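BtGH115A (Bacteroides thetaiotaomicron, PDB 5BY3) is a family GH115 glycoside hydrolase, a 4-O-methyl-alpha-glucuronidase with specificity for decorated arabinogalactans. Local coordinates at residues A[645-658]-A[668-682]. Sequence-based numbering, arbitrary orientation.
Sequences CQWNAAEAKKGNAI and KAAEIKKGDALTFSF
Trp647 lays its indole against Phe680, and the contact can be followed outward from its CB. Trp647 CB lies 3.5 Å from Phe680 CE2; further out Trp647 CD2 is 3.4 Å from Phe680 CD2, and CZ3 reaches Phe680 CB. Phe680 CB stands 3.6 Å from the centroid of the Trp647 six-membered ring, 12° off its normal, a CH-pi contact, whereas the two six-membered rings are inclined at 28° but displaced so far that little of one covers the other. At the far end CZ2 meets Ser681 O, and Trp647 CH2 meets Phe682 CD1 at 3.8 Å. Trp647 CG stands anti to the carbonyl carbon (chi1 -64°), which turns the indole onto Phe680 of strand 677-682. Were Trp647 cut back to an alanine, Phe680 CB would probably lose the aromatic face it packs on, and Phe682 CD1 its indole neighbour. Ala652 CB covers a face of Phe680, and Lys653 N donates to Thr679 O (3.0 Å). Further along, Glu671 N donates a hydrogen bond to Ile658 O (2.9 Å). Trp647 belongs to the antiparallel sheet with strand 766-772, Phe680 to that with strand 755-761, where it touches Ile759; their side chains thus join two sheets in the GH115 C-terminal domain region.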
loop_
_atom_site.group_PDB
_atom_site.type_symbol
_atom_site.label_atom_id
_atom_site.label_comp_id
_atom_site.label_asym_id
_atom_site.label_seq_id
_atom_site.Cartn_x
_atom_site.Cartn_y
_atom_site.Cartn_z
ATOM N N CYS A 645 -7.787 -36.079 2.973
ATOM C CA CYS A 645 -6.543 -35.430 3.369
ATOM C C CYS A 645 -6.632 -33.921 3.223
ATOM O O CYS A 645 -7.422 -33.424 2.419
ATOM C CB CYS A 645 -5.378 -35.961 2.565
ATOM S SG CYS A 645 -5.306 -37.758 2.534
ATOM N N GLN A 646 -5.814 -33.217 4.013
ATOM C CA GLN A 646 -5.722 -31.770 4.004
ATOM C C GLN A 646 -4.305 -31.359 4.416
ATOM O O GLN A 646 -3.864 -31.646 5.537
ATOM C CB GLN A 646 -6.758 -31.196 4.966
ATOM C CG GLN A 646 -6.964 -29.698 4.905
ATOM C CD GLN A 646 -8.410 -29.314 5.178
ATOM O OE1 GLN A 646 -9.203 -30.116 5.707
ATOM N NE2 GLN A 646 -8.764 -28.082 4.816
ATOM N N TRP A 647 -3.617 -30.667 3.506
ATOM C CA TRP A 647 -2.192 -30.348 3.626
ATOM C C TRP A 647 -1.894 -28.883 3.413
ATOM O O TRP A 647 -2.657 -28.185 2.728
ATOM C CB TRP A 647 -1.392 -31.122 2.588
ATOM C CG TRP A 647 -1.447 -32.607 2.774
ATOM C CD1 TRP A 647 -1.080 -33.307 3.894
ATOM C CD2 TRP A 647 -1.873 -33.585 1.808
ATOM N NE1 TRP A 647 -1.272 -34.642 3.691
ATOM C CE2 TRP A 647 -1.749 -34.846 2.418
ATOM C CE3 TRP A 647 -2.342 -33.516 0.489
ATOM C CZ2 TRP A 647 -2.085 -36.034 1.762
ATOM C CZ3 TRP A 647 -2.678 -34.707 -0.170
ATOM C CH2 TRP A 647 -2.543 -35.943 0.472
ATOM N N ASN A 648 -0.794 -28.447 4.034
ATOM C CA ASN A 648 -0.049 -27.217 3.738
ATOM C C ASN A 648 1.222 -27.639 3.014
ATOM O O ASN A 648 1.552 -28.831 2.975
ATOM C CB ASN A 648 0.298 -26.469 5.033
ATOM C CG ASN A 648 1.027 -27.362 6.068
ATOM O OD1 ASN A 648 2.238 -27.683 5.934
ATOM N ND2 ASN A 648 0.286 -27.762 7.115
ATOM N N ALA A 649 1.964 -26.691 2.462
ATOM C CA ALA A 649 3.103 -27.056 1.602
ATOM C C ALA A 649 4.245 -27.859 2.264
ATOM O O ALA A 649 5.042 -28.496 1.561
ATOM C CB ALA A 649 3.639 -25.822 0.889
ATOM N N ALA A 650 4.311 -27.826 3.599
ATOM C CA ALA A 650 5.407 -28.439 4.363
ATOM C C ALA A 650 5.052 -29.805 4.966
ATOM O O ALA A 650 5.939 -30.510 5.458
ATOM C CB ALA A 650 5.920 -27.486 5.442
ATOM N N GLU A 651 3.767 -30.171 4.927
ATOM C CA GLU A 651 3.327 -31.537 5.244
ATOM C C GLU A 651 3.831 -32.525 4.185
ATOM O O GLU A 651 3.773 -33.740 4.386
ATOM C CB GLU A 651 1.806 -31.633 5.406
ATOM C CG GLU A 651 1.270 -30.850 6.593
ATOM C CD GLU A 651 -0.031 -31.401 7.192
ATOM O OE1 GLU A 651 -1.034 -31.615 6.467
ATOM O OE2 GLU A 651 -0.069 -31.604 8.430
ATOM N N ALA A 652 4.343 -31.997 3.074
ATOM C CA ALA A 652 4.951 -32.800 2.023
ATOM C C ALA A 652 6.108 -33.635 2.562
ATOM O O ALA A 652 6.813 -33.217 3.476
ATOM C CB ALA A 652 5.446 -31.895 0.917
ATOM N N LYS A 653 6.288 -34.824 2.005
ATOM C CA LYS A 653 7.500 -35.613 2.231
ATOM C C LYS A 653 8.577 -34.999 1.335
ATOM O O LYS A 653 9.057 -33.904 1.629
ATOM C CB LYS A 653 7.273 -37.112 1.937
ATOM C CG LYS A 653 5.998 -37.745 2.510
ATOM C CD LYS A 653 5.796 -37.526 4.011
ATOM C CE LYS A 653 4.693 -38.431 4.534
ATOM N NZ LYS A 653 3.844 -37.775 5.564
ATOM N N LYS A 654 8.920 -35.670 0.234
ATOM C CA LYS A 654 9.827 -35.117 -0.801
ATOM C C LYS A 654 9.412 -33.720 -1.323
ATOM O O LYS A 654 8.229 -33.410 -1.467
ATOM C CB LYS A 654 10.005 -36.101 -1.970
ATOM C CG LYS A 654 11.367 -36.035 -2.640
ATOM C CD LYS A 654 11.566 -37.120 -3.696
ATOM C CE LYS A 654 11.179 -36.622 -5.082
ATOM N NZ LYS A 654 12.129 -37.078 -6.136
ATOM N N GLY A 655 10.414 -32.893 -1.579
ATOM C CA GLY A 655 10.210 -31.576 -2.144
ATOM C C GLY A 655 10.579 -30.436 -1.214
ATOM O O GLY A 655 10.364 -30.506 0.006
ATOM N N ASN A 656 11.107 -29.379 -1.826
ATOM C CA ASN A 656 11.451 -28.134 -1.140
ATOM C C ASN A 656 10.612 -26.920 -1.610
ATOM O O ASN A 656 10.575 -26.549 -2.811
ATOM C CB ASN A 656 12.973 -27.872 -1.252
ATOM C CG ASN A 656 13.455 -26.751 -0.337
ATOM O OD1 ASN A 656 13.153 -26.725 0.873
ATOM N ND2 ASN A 656 14.218 -25.814 -0.911
ATOM N N ALA A 657 9.937 -26.307 -0.640
ATOM C CA ALA A 657 9.140 -25.108 -0.886
ATOM C C ALA A 657 9.262 -24.130 0.279
ATOM O O ALA A 657 8.815 -24.415 1.379
ATOM C CB ALA A 657 7.687 -25.488 -1.148
ATOM N N ILE A 658 9.859 -22.972 0.029
ATOM C CA ILE A 658 10.059 -21.979 1.068
ATOM C C ILE A 658 8.763 -21.224 1.357
ATOM O O ILE A 658 8.127 -20.687 0.447
ATOM C CB ILE A 658 11.219 -20.999 0.744
ATOM C CG1 ILE A 658 12.475 -21.756 0.232
ATOM C CG2 ILE A 658 11.529 -20.108 1.969
ATOM C CD1 ILE A 658 13.000 -22.855 1.161
ATOM N N LYS A 668 0.691 -20.549 5.942
ATOM C CA LYS A 668 1.702 -21.520 5.473
ATOM C C LYS A 668 1.861 -21.670 3.954
ATOM O O LYS A 668 2.437 -22.639 3.498
ATOM C CB LYS A 668 1.496 -22.879 6.160
ATOM C CG LYS A 668 1.943 -22.890 7.628
ATOM C CD LYS A 668 1.136 -23.804 8.538
ATOM C CE LYS A 668 1.411 -23.449 10.001
ATOM N NZ LYS A 668 1.015 -24.514 10.975
ATOM N N ALA A 669 1.398 -20.704 3.161
ATOM C CA ALA A 669 1.701 -20.732 1.725
ATOM C C ALA A 669 3.213 -20.749 1.460
ATOM O O ALA A 669 3.970 -20.150 2.233
ATOM C CB ALA A 669 1.026 -19.573 0.989
ATOM N N ALA A 670 3.634 -21.430 0.375
ATOM C CA ALA A 670 5.075 -21.622 0.053
ATOM C C ALA A 670 5.353 -21.657 -1.442
ATOM O O ALA A 670 4.546 -22.195 -2.190
ATOM C CB ALA A 670 5.600 -22.898 0.692
ATOM N N GLU A 671 6.497 -21.114 -1.859
ATOM C CA GLU A 671 6.831 -21.002 -3.282
ATOM C C GLU A 671 7.495 -22.269 -3.775
ATOM O O GLU A 671 8.505 -22.687 -3.229
ATOM C CB GLU A 671 7.741 -19.803 -3.560
ATOM C CG GLU A 671 8.096 -19.655 -5.043
ATOM C CD GLU A 671 9.192 -18.626 -5.329
ATOM O OE1 GLU A 671 9.980 -18.299 -4.404
ATOM O OE2 GLU A 671 9.284 -18.162 -6.499
ATOM N N ILE A 672 6.917 -22.893 -4.791
ATOM C CA ILE A 672 7.581 -24.024 -5.446
ATOM C C ILE A 672 8.267 -23.425 -6.639
ATOM O O ILE A 672 7.605 -22.901 -7.537
ATOM C CB ILE A 672 6.604 -25.123 -5.890
ATOM C CG1 ILE A 672 5.706 -25.529 -4.726
ATOM C CG2 ILE A 672 7.362 -26.313 -6.453
ATOM C CD1 ILE A 672 4.463 -26.298 -5.145
ATOM N N LYS A 673 9.594 -23.473 -6.632
ATOM C CA LYS A 673 10.378 -22.879 -7.716
ATOM C C LYS A 673 10.116 -23.702 -8.960
ATOM O O LYS A 673 9.712 -24.876 -8.860
ATOM C CB LYS A 673 11.885 -22.838 -7.392
ATOM C CG LYS A 673 12.292 -22.058 -6.143
ATOM C CD LYS A 673 12.062 -20.561 -6.306
ATOM C CE LYS A 673 12.792 -19.738 -5.251
ATOM N NZ LYS A 673 12.560 -18.275 -5.472
ATOM N N LYS A 674 10.302 -23.061 -10.115
ATOM C CA LYS A 674 10.190 -23.677 -11.442
ATOM C C LYS A 674 10.970 -24.983 -11.458
ATOM O O LYS A 674 12.087 -25.044 -10.944
ATOM C CB LYS A 674 10.740 -22.714 -12.513
ATOM C CG LYS A 674 10.431 -23.095 -13.951
ATOM C CD LYS A 674 10.842 -21.978 -14.891
ATOM C CE LYS A 674 11.076 -22.531 -16.294
ATOM N NZ LYS A 674 11.245 -21.462 -17.316
ATOM N N GLY A 675 10.359 -26.026 -12.009
ATOM C CA GLY A 675 10.987 -27.347 -12.097
ATOM C C GLY A 675 11.032 -28.173 -10.820
ATOM O O GLY A 675 11.341 -29.358 -10.895
ATOM N N ASP A 676 10.758 -27.570 -9.655
ATOM C CA ASP A 676 10.647 -28.327 -8.382
ATOM C C ASP A 676 9.276 -28.920 -8.199
ATOM O O ASP A 676 8.322 -28.517 -8.873
ATOM C CB ASP A 676 11.010 -27.486 -7.156
ATOM C CG ASP A 676 12.490 -27.174 -7.086
ATOM O OD1 ASP A 676 13.227 -27.519 -8.043
ATOM O OD2 ASP A 676 12.927 -26.587 -6.066
ATOM N N ALA A 677 9.195 -29.892 -7.294
ATOM C CA ALA A 677 7.957 -30.596 -6.982
ATOM C C ALA A 677 7.841 -30.839 -5.515
ATOM O O ALA A 677 8.844 -31.029 -4.837
ATOM C CB ALA A 677 7.877 -31.932 -7.708
ATOM N N LEU A 678 6.595 -30.804 -5.052
ATOM C CA LEU A 678 6.168 -31.355 -3.778
ATOM C C LEU A 678 5.437 -32.698 -3.966
ATOM O O LEU A 678 4.756 -32.934 -4.982
ATOM C CB LEU A 678 5.270 -30.356 -3.063
ATOM C CG LEU A 678 5.914 -29.388 -2.066
ATOM C CD1 LEU A 678 7.363 -28.996 -2.401
ATOM C CD2 LEU A 678 4.995 -28.183 -1.869
ATOM N N THR A 679 5.573 -33.560 -2.965
ATOM C CA THR A 679 5.132 -34.943 -3.028
ATOM C C THR A 679 4.312 -35.184 -1.742
ATOM O O THR A 679 4.827 -35.031 -0.631
ATOM C CB THR A 679 6.382 -35.861 -3.152
ATOM O OG1 THR A 679 7.117 -35.552 -4.357
ATOM C CG2 THR A 679 6.044 -37.367 -3.113
ATOM N N PHE A 680 3.021 -35.485 -1.892
ATOM C CA PHE A 680 2.125 -35.732 -0.739
ATOM C C PHE A 680 1.693 -37.183 -0.726
ATOM O O PHE A 680 1.453 -37.763 -1.785
ATOM C CB PHE A 680 0.871 -34.854 -0.787
ATOM C CG PHE A 680 1.160 -33.398 -0.708
ATOM C CD1 PHE A 680 1.461 -32.674 -1.854
ATOM C CD2 PHE A 680 1.163 -32.753 0.509
ATOM C CE1 PHE A 680 1.760 -31.331 -1.784
ATOM C CE2 PHE A 680 1.448 -31.405 0.585
ATOM C CZ PHE A 680 1.750 -30.693 -0.559
ATOM N N SER A 681 1.563 -37.756 0.464
ATOM C CA SER A 681 1.222 -39.167 0.567
ATOM C C SER A 681 0.040 -39.443 1.498
ATOM O O SER A 681 -0.209 -38.728 2.500
ATOM C CB SER A 681 2.450 -40.012 0.937
ATOM O OG SER A 681 2.865 -39.734 2.264
ATOM N N PHE A 682 -0.676 -40.509 1.149
ATOM C CA PHE A 682 -1.894 -40.853 1.845
ATOM C C PHE A 682 -2.213 -42.319 1.629
ATOM O O PHE A 682 -1.715 -42.956 0.674
ATOM C CB PHE A 682 -3.061 -39.943 1.397
ATOM C CG PHE A 682 -3.385 -40.036 -0.074
ATOM C CD1 PHE A 682 -2.600 -39.384 -1.028
ATOM C CD2 PHE A 682 -4.478 -40.775 -0.507
ATOM C CE1 PHE A 682 -2.888 -39.479 -2.386
ATOM C CE2 PHE A 682 -4.775 -40.870 -1.863
ATOM C CZ PHE A 682 -3.979 -40.217 -2.803
#